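Long-range contacts in uncharacterized protein (Enterococcus faecalis, PDB 3PM7), which is of unknown function but is a dimeric PC4-like protein that may bind single-stranded DNA: residues E26-S31 with R42-D47; K38-E43 with G54-N59; R21-E26 with H48-K53; S6-E11 with S31-P36. One frame throughout, in Å; residues are numbered along the deposited sequence.

Contact 1 (E26-S31 with R42-D47)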
# COMPACT_ATOMS: atom_id res chain seq x y z
N GLU A 26 -5.55 -4.30 4.47
CA GLU A 26 -4.64 -5.37 4.90
C GLU A 26 -3.34 -5.36 4.12
O GLU A 26 -3.34 -5.10 2.94
CB GLU A 26 -5.29 -6.74 4.68
CG GLU A 26 -6.42 -7.11 5.64
CD GLU A 26 -7.08 -8.45 5.29
OE1 GLU A 26 -6.45 -9.29 4.60
OE2 GLU A 26 -8.24 -8.65 5.72
N LEU A 27 -2.23 -5.66 4.78
CA LEU A 27 -1.02 -6.03 4.06
C LEU A 27 -0.96 -7.55 4.05
O LEU A 27 -0.86 -8.18 5.11
CB LEU A 27 0.22 -5.50 4.77
CG LEU A 27 1.52 -5.88 4.04
CD1 LEU A 27 1.61 -5.08 2.73
CD2 LEU A 27 2.74 -5.60 4.91
N ASN A 28 -1.05 -8.15 2.86
CA ASN A 28 -0.91 -9.61 2.71
C ASN A 28 0.18 -9.97 1.71
O ASN A 28 0.49 -9.16 0.84
CB ASN A 28 -2.21 -10.23 2.19
CG ASN A 28 -3.34 -10.12 3.20
OD1 ASN A 28 -3.15 -10.41 4.37
ND2 ASN A 28 -4.51 -9.69 2.74
N LEU A 29 0.74 -11.17 1.84
CA LEU A 29 1.61 -11.71 0.79
C LEU A 29 0.78 -12.62 -0.09
O LEU A 29 0.13 -13.54 0.38
CB LEU A 29 2.80 -12.48 1.38
CG LEU A 29 3.74 -13.09 0.32
CD1 LEU A 29 4.52 -11.97 -0.34
CD2 LEU A 29 4.70 -14.11 0.94
N ILE A 30 0.76 -12.34 -1.39
CA ILE A 30 -0.21 -12.97 -2.27
C ILE A 30 0.43 -13.47 -3.55
O ILE A 30 1.31 -12.79 -4.12
CB ILE A 30 -1.32 -11.97 -2.64
CG1 ILE A 30 -2.06 -11.55 -1.37
CG2 ILE A 30 -2.31 -12.60 -3.61
CD1 ILE A 30 -3.37 -10.92 -1.65
N SER A 31 0.01 -14.65 -3.99
CA SER A 31 0.34 -15.14 -5.31
C SER A 31 -0.95 -15.07 -6.13
O SER A 31 -1.86 -15.86 -5.90
CB SER A 31 0.84 -16.59 -5.24
OG SER A 31 1.24 -17.08 -6.53
N ARG A 42 -4.53 -3.55 0.45
CA ARG A 42 -5.84 -3.48 -0.18
C ARG A 42 -6.95 -3.68 0.85
O ARG A 42 -6.72 -4.26 1.91
CB ARG A 42 -5.86 -4.61 -1.23
CG ARG A 42 -7.17 -4.97 -1.86
CD ARG A 42 -6.96 -6.18 -2.81
NE ARG A 42 -5.71 -6.06 -3.56
CZ ARG A 42 -5.57 -5.38 -4.70
NH1 ARG A 42 -6.62 -4.77 -5.26
NH2 ARG A 42 -4.38 -5.33 -5.30
N GLU A 43 -8.15 -3.22 0.53
CA GLU A 43 -9.32 -3.44 1.38
C GLU A 43 -9.96 -4.80 1.06
O GLU A 43 -10.09 -5.16 -0.10
CB GLU A 43 -10.33 -2.31 1.15
CG GLU A 43 -11.35 -2.11 2.30
CD GLU A 43 -10.77 -1.35 3.49
OE1 GLU A 43 -9.77 -0.63 3.31
OE2 GLU A 43 -11.32 -1.48 4.60
N TRP A 44 -10.34 -5.55 2.10
CA TRP A 44 -10.93 -6.88 1.93
C TRP A 44 -12.20 -7.02 2.76
O TRP A 44 -12.24 -6.59 3.92
CB TRP A 44 -9.96 -7.94 2.43
CG TRP A 44 -8.79 -8.15 1.55
CD1 TRP A 44 -7.57 -7.53 1.63
CD2 TRP A 44 -8.70 -9.08 0.45
NE1 TRP A 44 -6.73 -8.02 0.64
CE2 TRP A 44 -7.41 -8.96 -0.10
CE3 TRP A 44 -9.60 -9.98 -0.12
CZ2 TRP A 44 -6.99 -9.71 -1.18
CZ3 TRP A 44 -9.18 -10.74 -1.22
CH2 TRP A 44 -7.89 -10.60 -1.73
N ALA A 45 -13.22 -7.65 2.19
CA ALA A 45 -14.45 -7.95 2.92
C ALA A 45 -14.14 -8.86 4.10
O ALA A 45 -13.07 -9.47 4.15
CB ALA A 45 -15.49 -8.59 1.99
N PRO A 46 -15.08 -8.96 5.07
CA PRO A 46 -14.91 -9.73 6.31
C PRO A 46 -14.15 -11.06 6.19
O PRO A 46 -13.10 -11.23 6.83
CB PRO A 46 -16.35 -9.97 6.76
CG PRO A 46 -17.07 -8.74 6.30
CD PRO A 46 -16.41 -8.32 5.00
N ASP A 47 -14.65 -12.01 5.42
CA ASP A 47 -13.96 -13.30 5.31
C ASP A 47 -13.22 -13.43 3.97
O ASP A 47 -13.16 -14.51 3.37
CB ASP A 47 -14.93 -14.47 5.51
CG ASP A 47 -14.23 -15.75 5.96
OD1 ASP A 47 -13.25 -15.65 6.74
OD2 ASP A 47 -14.64 -16.85 5.53
O HOH W 1 -4.02 -7.54 0.48
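Arg42 pairs with Glu26 backbone to backbone, a worked example of strand pairing that brings side chains of neighbouring strands together on one face. Glu26 N donates to Arg42 O at 2.8 Å, and Arg42 N gives the slightly longer return bond to Glu26 O at 3.2 Å, making an antiparallel hydrogen-bonded pair between strands 24-30 and 38-44. The pairing continues on both sides, Asn28 with Asp40 and Arg24 with Trp44; the strong twist of the strands leaves these two short segments at 97°. The Arg42 side chain lays its CD 3.5 Å above the ring plane of Trp44, toward the rim, while its guanidinium turns to Asp40.

Two residues on, Trp44 carries most of the remaining contact. Its CG stands beside the backbone N (chi1 -72°), which sends the indole back along the partner strand. There the Glu26 side chain crosses it at about a right angle, with Glu26 CB 3.9 Å from Trp44 CD1. Farther along, Ile30 CD1 packs 3.8 Å from Trp44 CZ2, the two side chains running past each other in opposite senses. Phe5 and His48 add edge-to-face contacts to the same indole.

Asn28 ND2 and Trp44 NE1 sit 3.5 Å apart, and both are donors, so they cannot bond directly. A water resolves the mismatch: lying in the indole plane, it accepts from Trp44 NE1 at 2.8 Å and, weakly, from Asn28 ND2. The buried polar edge of the tryptophan is thereby satisfied within an otherwise closely packed hairpin.

Contact 2 (K38-E43 with G54-N59)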
# COMPACT_ATOMS: atom_id res chain seq x y z
N LYS A 38 3.78 -11.48 -4.14
CA LYS A 38 4.03 -10.07 -3.94
C LYS A 38 3.25 -9.54 -2.73
O LYS A 38 2.17 -10.03 -2.42
CB LYS A 38 3.64 -9.29 -5.20
CG LYS A 38 4.64 -9.45 -6.35
CD LYS A 38 4.23 -8.69 -7.62
CE LYS A 38 5.12 -9.10 -8.80
NZ LYS A 38 4.81 -8.37 -10.08
N PHE A 39 3.79 -8.54 -2.06
CA PHE A 39 3.03 -7.86 -1.03
C PHE A 39 1.91 -7.04 -1.65
O PHE A 39 2.09 -6.44 -2.71
CB PHE A 39 3.95 -6.99 -0.18
CG PHE A 39 4.88 -7.80 0.68
CD1 PHE A 39 6.20 -7.99 0.33
CD2 PHE A 39 4.40 -8.40 1.84
CE1 PHE A 39 7.05 -8.74 1.12
CE2 PHE A 39 5.23 -9.18 2.63
CZ PHE A 39 6.56 -9.34 2.29
N ASP A 40 0.76 -7.02 -0.99
CA ASP A 40 -0.47 -6.49 -1.54
C ASP A 40 -1.16 -5.71 -0.43
O ASP A 40 -1.35 -6.23 0.69
CB ASP A 40 -1.36 -7.64 -2.05
CG ASP A 40 -2.61 -7.15 -2.77
OD1 ASP A 40 -3.71 -7.16 -2.19
OD2 ASP A 40 -2.50 -6.74 -3.93
N LEU A 41 -1.52 -4.47 -0.72
CA LEU A 41 -2.11 -3.58 0.29
C LEU A 41 -3.47 -3.15 -0.23
O LEU A 41 -3.56 -2.49 -1.25
CB LEU A 41 -1.22 -2.35 0.46
CG LEU A 41 -1.44 -1.45 1.67
CD1 LEU A 41 -1.26 -2.25 2.93
CD2 LEU A 41 -0.47 -0.28 1.64
N ARG A 42 -4.53 -3.55 0.45
CA ARG A 42 -5.84 -3.48 -0.18
C ARG A 42 -6.95 -3.68 0.85
O ARG A 42 -6.72 -4.26 1.91
CB ARG A 42 -5.86 -4.61 -1.23
CG ARG A 42 -7.17 -4.97 -1.86
CD ARG A 42 -6.96 -6.18 -2.81
NE ARG A 42 -5.71 -6.06 -3.56
CZ ARG A 42 -5.57 -5.38 -4.70
NH1 ARG A 42 -6.62 -4.77 -5.26
NH2 ARG A 42 -4.38 -5.33 -5.30
N GLU A 43 -8.15 -3.22 0.53
CA GLU A 43 -9.32 -3.44 1.38
C GLU A 43 -9.96 -4.80 1.06
O GLU A 43 -10.09 -5.16 -0.10
CB GLU A 43 -10.33 -2.31 1.15
CG GLU A 43 -11.35 -2.11 2.30
CD GLU A 43 -10.77 -1.35 3.49
OE1 GLU A 43 -9.77 -0.63 3.31
OE2 GLU A 43 -11.32 -1.48 4.60
N GLY A 54 -6.74 -1.41 -4.25
CA GLY A 54 -5.48 -1.41 -3.53
C GLY A 54 -4.33 -1.44 -4.50
O GLY A 54 -4.48 -1.06 -5.64
N ILE A 55 -3.18 -1.91 -4.04
CA ILE A 55 -1.97 -1.84 -4.85
C ILE A 55 -1.06 -3.03 -4.52
O ILE A 55 -0.98 -3.48 -3.39
CB ILE A 55 -1.25 -0.49 -4.59
CG1 ILE A 55 -0.12 -0.25 -5.58
CG2 ILE A 55 -0.71 -0.41 -3.15
CD1 ILE A 55 0.42 1.16 -5.53
N THR A 56 -0.38 -3.55 -5.52
CA THR A 56 0.58 -4.62 -5.28
C THR A 56 1.98 -4.01 -5.25
O THR A 56 2.24 -3.03 -5.94
CB THR A 56 0.45 -5.70 -6.37
OG1 THR A 56 -0.93 -6.05 -6.51
CG2 THR A 56 1.23 -6.95 -6.00
N LEU A 57 2.86 -4.54 -4.42
CA LEU A 57 4.25 -4.08 -4.44
C LEU A 57 5.17 -5.18 -4.94
O LEU A 57 5.24 -6.24 -4.32
CB LEU A 57 4.69 -3.64 -3.05
CG LEU A 57 3.91 -2.45 -2.49
CD1 LEU A 57 4.26 -2.20 -1.03
CD2 LEU A 57 4.18 -1.21 -3.34
N THR A 58 5.86 -4.94 -6.04
CA THR A 58 6.91 -5.87 -6.45
C THR A 58 7.89 -5.89 -5.29
O THR A 58 7.80 -5.05 -4.38
CB THR A 58 7.63 -5.39 -7.70
OG1 THR A 58 8.35 -4.19 -7.39
CG2 THR A 58 6.64 -5.11 -8.81
N ASN A 59 8.81 -6.85 -5.28
CA ASN A 59 9.71 -6.97 -4.14
C ASN A 59 10.73 -5.83 -4.07
O ASN A 59 11.25 -5.50 -3.00
CB ASN A 59 10.40 -8.33 -4.14
CG ASN A 59 9.41 -9.47 -4.03
OD1 ASN A 59 9.02 -9.87 -2.94
ND2 ASN A 59 8.98 -9.99 -5.18
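Over one face of the Arg42 guanidinium lies Gly54 CA, 3.9 Å above the plane and toward the rim. At the edge are Asp40 and Thr56. Asp40 is gripped side-on, Arg42 NE giving to OD1 and NH2 to OD2, each at 2.7 Å and almost exactly in plane, through the syn lone pairs. Thr56 OG1 donates to Asp40 OD2 at 3.1 Å from nearly straight ahead of that oxygen, so that OD2 has two donors, and the three bonds together fix the rotation of the carboxylate.

These residues line one face of the last strand pair of the antiparallel PC4-like sheet, 38-44 with 54-57. Leu41 and Ile55 exchange two 2.9 Å backbone bonds, Leu41 N to Ile55 O and Ile55 N to Leu41 O, and Leu57 N donates to Phe39 O. Phe39, Leu41, Ile55 and Leu57 occupy the other face, where Leu41 packs on Leu41 of the second subunit and Phe39 stacks on Phe62 of helix 59-71.

Thr58 is the N-cap of that helix. Toward this end Lys38, extended past CG, crosses Thr56 at about a right angle, and Lys38 CB presses to 3.5 Å from Thr56 CG2, closer than carbons usually approach.

Contact 3 (R21-E26 with H48-K53); sequences RGWRKE and HEKMGK. With SO4 (sulfate ion), chain D.
Trp23 meets 48-53 with the rim of its six-membered ring: CZ3 is 3.8 Å from Gly52 N, which lies in the ring plane, and CH2 is 3.7 Å from Lys50 NZ. Because the ammonium comes to the edge and not over a face, this is no cation-pi pair. Lys50 reaches the ring by running extended until its last torsion, where a bend (chi4 -51°) sets NZ beside CH2.

The contact illustrates how two loops of a PC4-like sheet can be held side by side: 21-26 leads into strand 24-30, while 48-53 holds the short strand 51-52 and turns a corner at Lys53. Gly52 is positioned by a backbone bond to Glu43 and by its carbonyl, which accepts from Arg42 NH1.

Ala45 and Pro46 lie over one face of the indole and Glu43 beside its edge; Trp23 N, like Arg21 N, donates to Asn19 OD1. Arg24 NH1 makes a salt bridge to Glu26 OE2 at 2.9 Å whose hydrogen bond is weak (123°), while Glu26 OE1, less surely placed, accepts from Asn28 ND2. Farthest out, Arg21 NH2 donates to sulfate O1 at 3.0 Å. Weak bonds from Arg21 NE meet the same ion, probably from the crystallisation liquor.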
# COMPACT_ATOMS: atom_id res chain seq x y z
N ARG A 21 -18.47 -2.04 8.48
CA ARG A 21 -19.02 -3.15 7.71
C ARG A 21 -18.08 -4.35 7.77
O ARG A 21 -18.27 -5.36 7.08
CB ARG A 21 -19.24 -2.72 6.25
CG ARG A 21 -20.26 -1.60 6.05
CD ARG A 21 -21.59 -1.92 6.75
NE ARG A 21 -22.17 -3.19 6.27
CZ ARG A 21 -23.06 -3.91 6.96
NH1 ARG A 21 -23.46 -3.51 8.15
NH2 ARG A 21 -23.55 -5.03 6.44
N GLY A 22 -17.03 -4.24 8.58
CA GLY A 22 -16.12 -5.37 8.74
C GLY A 22 -15.06 -5.49 7.66
O GLY A 22 -14.26 -6.41 7.69
N TRP A 23 -15.03 -4.56 6.72
CA TRP A 23 -13.97 -4.61 5.71
C TRP A 23 -12.69 -4.15 6.37
O TRP A 23 -12.72 -3.29 7.26
CB TRP A 23 -14.30 -3.70 4.52
CG TRP A 23 -15.32 -4.28 3.56
CD1 TRP A 23 -16.61 -4.61 3.84
CD2 TRP A 23 -15.12 -4.55 2.17
NE1 TRP A 23 -17.23 -5.09 2.72
CE2 TRP A 23 -16.34 -5.06 1.67
CE3 TRP A 23 -14.04 -4.43 1.29
CZ2 TRP A 23 -16.51 -5.44 0.33
CZ3 TRP A 23 -14.20 -4.81 -0.04
CH2 TRP A 23 -15.43 -5.31 -0.50
N ARG A 24 -11.55 -4.70 5.95
CA ARG A 24 -10.27 -4.34 6.55
C ARG A 24 -9.27 -3.95 5.47
O ARG A 24 -9.22 -4.58 4.42
CB ARG A 24 -9.69 -5.54 7.31
CG ARG A 24 -10.53 -6.04 8.48
CD ARG A 24 -10.50 -7.56 8.49
NE ARG A 24 -9.73 -8.12 9.59
CZ ARG A 24 -8.96 -9.21 9.50
NH1 ARG A 24 -8.83 -9.85 8.34
NH2 ARG A 24 -8.30 -9.65 10.56
N LYS A 25 -8.44 -2.95 5.76
CA LYS A 25 -7.30 -2.67 4.89
C LYS A 25 -6.15 -3.52 5.37
O LYS A 25 -5.82 -3.51 6.57
CB LYS A 25 -6.93 -1.18 4.92
CG LYS A 25 -6.06 -0.78 3.73
CD LYS A 25 -5.90 0.75 3.58
CE LYS A 25 -7.16 1.44 3.07
NZ LYS A 25 -7.07 2.94 3.32
N GLU A 26 -5.55 -4.30 4.47
CA GLU A 26 -4.64 -5.37 4.90
C GLU A 26 -3.34 -5.36 4.12
O GLU A 26 -3.34 -5.10 2.94
CB GLU A 26 -5.29 -6.74 4.68
CG GLU A 26 -6.42 -7.11 5.64
CD GLU A 26 -7.08 -8.45 5.29
OE1 GLU A 26 -6.45 -9.29 4.60
OE2 GLU A 26 -8.24 -8.65 5.72
N HIS A 48 -12.65 -12.31 3.52
CA HIS A 48 -11.94 -12.25 2.26
C HIS A 48 -12.81 -12.75 1.11
O HIS A 48 -12.30 -13.34 0.17
CB HIS A 48 -10.65 -13.09 2.31
CG HIS A 48 -9.70 -12.67 3.38
ND1 HIS A 48 -8.84 -11.61 3.23
CD2 HIS A 48 -9.50 -13.15 4.63
CE1 HIS A 48 -8.14 -11.45 4.34
NE2 HIS A 48 -8.52 -12.37 5.21
N GLU A 49 -14.11 -12.51 1.18
CA GLU A 49 -15.01 -13.03 0.16
C GLU A 49 -14.95 -12.17 -1.10
O GLU A 49 -15.45 -12.55 -2.15
CB GLU A 49 -16.45 -13.07 0.69
CG GLU A 49 -17.06 -11.69 0.92
CD GLU A 49 -18.34 -11.74 1.74
OE1 GLU A 49 -18.66 -10.72 2.40
OE2 GLU A 49 -19.03 -12.78 1.71
N LYS A 50 -14.34 -11.00 -0.97
CA LYS A 50 -14.33 -10.02 -2.05
C LYS A 50 -13.27 -8.99 -1.73
O LYS A 50 -13.04 -8.66 -0.56
CB LYS A 50 -15.70 -9.37 -2.17
CG LYS A 50 -15.82 -8.30 -3.24
CD LYS A 50 -17.26 -7.84 -3.39
CE LYS A 50 -17.38 -6.71 -4.39
NZ LYS A 50 -16.42 -5.60 -4.10
N MSE A 51 -12.63 -8.47 -2.78
CA MSE A 51 -11.56 -7.50 -2.60
C MSE A 51 -11.97 -6.12 -3.08
O MSE A 51 -12.86 -5.97 -3.90
CB MSE A 51 -10.28 -7.96 -3.31
CG MSE A 51 -10.24 -7.63 -4.80
SE MSE A 51 -8.54 -8.04 -5.70
CE MSE A 51 -8.78 -9.95 -5.97
N GLY A 52 -11.32 -5.10 -2.55
CA GLY A 52 -11.59 -3.75 -2.99
C GLY A 52 -10.33 -3.22 -3.64
O GLY A 52 -9.45 -4.00 -4.01
N LYS A 53 -10.24 -1.90 -3.73
CA LYS A 53 -9.14 -1.23 -4.41
C LYS A 53 -7.88 -1.26 -3.58
O LYS A 53 -7.92 -1.17 -2.35
CB LYS A 53 -9.52 0.23 -4.70
CG LYS A 53 -9.90 1.03 -3.46
CD LYS A 53 -10.09 2.51 -3.79
CE LYS A 53 -11.29 2.74 -4.72
NZ LYS A 53 -12.59 2.47 -4.04
S SO4 D . -21.72 -4.78 2.91
O1 SO4 D . -23.03 -4.63 3.54
O2 SO4 D . -21.78 -5.84 1.91
O3 SO4 D . -21.34 -3.51 2.29
O4 SO4 D . -20.72 -5.13 3.91

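Contact 4 (S6-E11 with S31-P36). With SO4 (sulfate ion), chain C.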
# COMPACT_ATOMS: atom_id res chain seq x y z
N SER A 6 -8.38 -17.84 -0.59
CA SER A 6 -7.67 -18.51 0.50
C SER A 6 -6.41 -19.20 0.00
O SER A 6 -5.41 -19.30 0.72
CB SER A 6 -8.58 -19.52 1.21
OG SER A 6 -8.74 -20.69 0.42
N TYR A 7 -6.44 -19.68 -1.23
CA TYR A 7 -5.27 -20.28 -1.84
C TYR A 7 -4.23 -19.22 -2.25
O TYR A 7 -3.01 -19.43 -2.16
CB TYR A 7 -5.70 -21.10 -3.06
CG TYR A 7 -4.56 -21.84 -3.73
CD1 TYR A 7 -4.02 -21.37 -4.94
CD2 TYR A 7 -4.01 -22.99 -3.16
CE1 TYR A 7 -2.98 -22.04 -5.56
CE2 TYR A 7 -2.97 -23.67 -3.78
CZ TYR A 7 -2.46 -23.19 -4.97
OH TYR A 7 -1.42 -23.84 -5.58
N GLU A 8 -4.72 -18.08 -2.72
CA GLU A 8 -3.83 -17.03 -3.23
C GLU A 8 -3.16 -16.23 -2.11
O GLU A 8 -2.03 -15.77 -2.25
CB GLU A 8 -4.60 -16.12 -4.19
CG GLU A 8 -5.12 -16.88 -5.42
CD GLU A 8 -5.98 -16.03 -6.32
OE1 GLU A 8 -5.76 -16.07 -7.55
OE2 GLU A 8 -6.88 -15.31 -5.82
N ILE A 9 -3.85 -16.07 -0.98
CA ILE A 9 -3.26 -15.38 0.17
C ILE A 9 -2.30 -16.31 0.89
O ILE A 9 -2.71 -17.30 1.47
CB ILE A 9 -4.36 -14.85 1.12
CG1 ILE A 9 -5.17 -13.76 0.39
CG2 ILE A 9 -3.74 -14.28 2.41
CD1 ILE A 9 -6.37 -13.26 1.14
N LEU A 10 -1.01 -16.00 0.82
CA LEU A 10 -0.01 -16.90 1.37
C LEU A 10 0.21 -16.60 2.83
O LEU A 10 0.40 -17.51 3.64
CB LEU A 10 1.30 -16.81 0.60
CG LEU A 10 1.15 -16.95 -0.93
CD1 LEU A 10 2.50 -16.83 -1.62
CD2 LEU A 10 0.49 -18.26 -1.28
N GLU A 11 0.19 -15.32 3.17
CA GLU A 11 0.42 -14.89 4.54
C GLU A 11 -0.38 -13.62 4.80
O GLU A 11 -0.34 -12.68 4.01
CB GLU A 11 1.91 -14.62 4.77
CG GLU A 11 2.30 -14.44 6.22
CD GLU A 11 3.76 -14.07 6.39
OE1 GLU A 11 4.41 -13.66 5.40
OE2 GLU A 11 4.28 -14.19 7.52
N SER A 31 0.01 -14.65 -3.99
CA SER A 31 0.34 -15.14 -5.31
C SER A 31 -0.95 -15.07 -6.13
O SER A 31 -1.86 -15.86 -5.90
CB SER A 31 0.84 -16.59 -5.24
OG SER A 31 1.24 -17.08 -6.53
N TRP A 32 -1.06 -14.11 -7.05
CA TRP A 32 -2.21 -14.10 -7.97
C TRP A 32 -2.03 -15.18 -9.03
O TRP A 32 -1.07 -15.14 -9.80
CB TRP A 32 -2.37 -12.72 -8.67
CG TRP A 32 -2.56 -11.55 -7.71
CD1 TRP A 32 -1.73 -10.47 -7.57
CD2 TRP A 32 -3.63 -11.35 -6.79
NE1 TRP A 32 -2.22 -9.62 -6.61
CE2 TRP A 32 -3.39 -10.13 -6.12
CE3 TRP A 32 -4.78 -12.08 -6.46
CZ2 TRP A 32 -4.26 -9.63 -5.15
CZ3 TRP A 32 -5.64 -11.57 -5.50
CH2 TRP A 32 -5.37 -10.36 -4.86
N ASN A 33 -2.95 -16.15 -9.06
CA ASN A 33 -2.97 -17.16 -10.10
C ASN A 33 -1.62 -17.82 -10.35
O ASN A 33 -1.24 -18.00 -11.50
CB ASN A 33 -3.46 -16.56 -11.43
CG ASN A 33 -4.82 -15.91 -11.32
OD1 ASN A 33 -4.96 -14.84 -10.74
ND2 ASN A 33 -5.83 -16.55 -11.91
N GLY A 34 -0.90 -18.19 -9.29
CA GLY A 34 0.34 -18.95 -9.46
C GLY A 34 1.53 -18.09 -9.85
O GLY A 34 2.62 -18.60 -10.15
N ARG A 35 1.34 -16.77 -9.86
CA ARG A 35 2.42 -15.86 -10.21
C ARG A 35 3.38 -15.68 -9.01
O ARG A 35 3.03 -16.04 -7.88
CB ARG A 35 1.83 -14.50 -10.63
CG ARG A 35 1.01 -14.54 -11.92
CD ARG A 35 1.89 -14.91 -13.09
NE ARG A 35 2.78 -13.80 -13.40
CZ ARG A 35 3.97 -13.95 -13.98
NH1 ARG A 35 4.41 -15.15 -14.29
NH2 ARG A 35 4.71 -12.89 -14.25
N PRO A 36 4.58 -15.13 -9.26
CA PRO A 36 5.49 -14.86 -8.14
C PRO A 36 4.80 -14.04 -7.05
O PRO A 36 4.05 -13.10 -7.35
CB PRO A 36 6.61 -14.07 -8.81
CG PRO A 36 6.72 -14.75 -10.18
CD PRO A 36 5.26 -15.02 -10.56
S SO4 C . 6.77 -13.55 -16.83
O1 SO4 C . 6.90 -12.31 -16.08
O2 SO4 C . 5.55 -13.50 -17.64
O3 SO4 C . 7.93 -13.71 -17.71
O4 SO4 C . 6.70 -14.68 -15.91
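Glu8 and Ser31 join the end of helix 3-8 to the loop after strand 24-30, just where the first strand begins with a classic beta bulge, Leu10 and Glu11 both facing Leu29. Ser31 N donates to Glu8 O at 2.9 Å, extending the hydrogen bonding past the bulge to the last turn of the helix. The case shows how a single acidic side chain can hold a turn from its flank.

The Ser31 carbonyl oxygen points at CB and CG of Glu8, with Ser31 O 3.2 Å from Glu8 CB; extended beyond CG, Glu8 then spreads its carboxylate between two residues. One oxygen, OE1, accepts from Asn33 N at 3.2 Å on its anti side, with the donor 31° out of the carboxylate plane. The Glu8 and Asn33 side chains lie alongside each other and point the same way. The other oxygen, OE2, comes to the edge of the Trp32 indole, 3.9 Å from CE3, and here the side chains cross nearly perpendicularly, carboxylate and ring planes 88° apart. Trp32 itself reaches back over the sheet to Asp40 and Trp44.

Asn33 and Gly34, both with positive phi, form the corners of a type I' turn closed by Arg35 N donating to Trp32 O. On the Leu10 side, CD1 touches Ser31 CB at 4.0 Å. Beyond the turn, the Arg35 guanidinium has Pro36 CD 3.7 Å above its centre and takes hold of a sulfate, probably from the crystallisation liquor, by its edge: NH1 donates to O4 at 2.8 Å and NH2 to O1 at 2.9 Å.

In the fold
From the N terminus, contact 4 opens first: helix 3-8 and the start of strand 9-18 meet the loop at 31-36, closing a loop that contains the first hairpin. Contact 3 opens inside that span, at 21-26, and closes after it, at 48-53, so the two cross. Contact 1 nests within contact 3, pairing strands 24-30 and 38-44, and crosses contact 4, with which it shares Ser31. Contact 2 starts only after contact 4 has closed; it shares Arg42 and Glu43 with contact 1, crosses contact 3, and adds strand 54-57 at the edge of the chain's sheet far from strand 9-18, leading into helix 59-71. Trp32, from contact 4, packs against Asp40 of contact 2 and Met51 of contact 3.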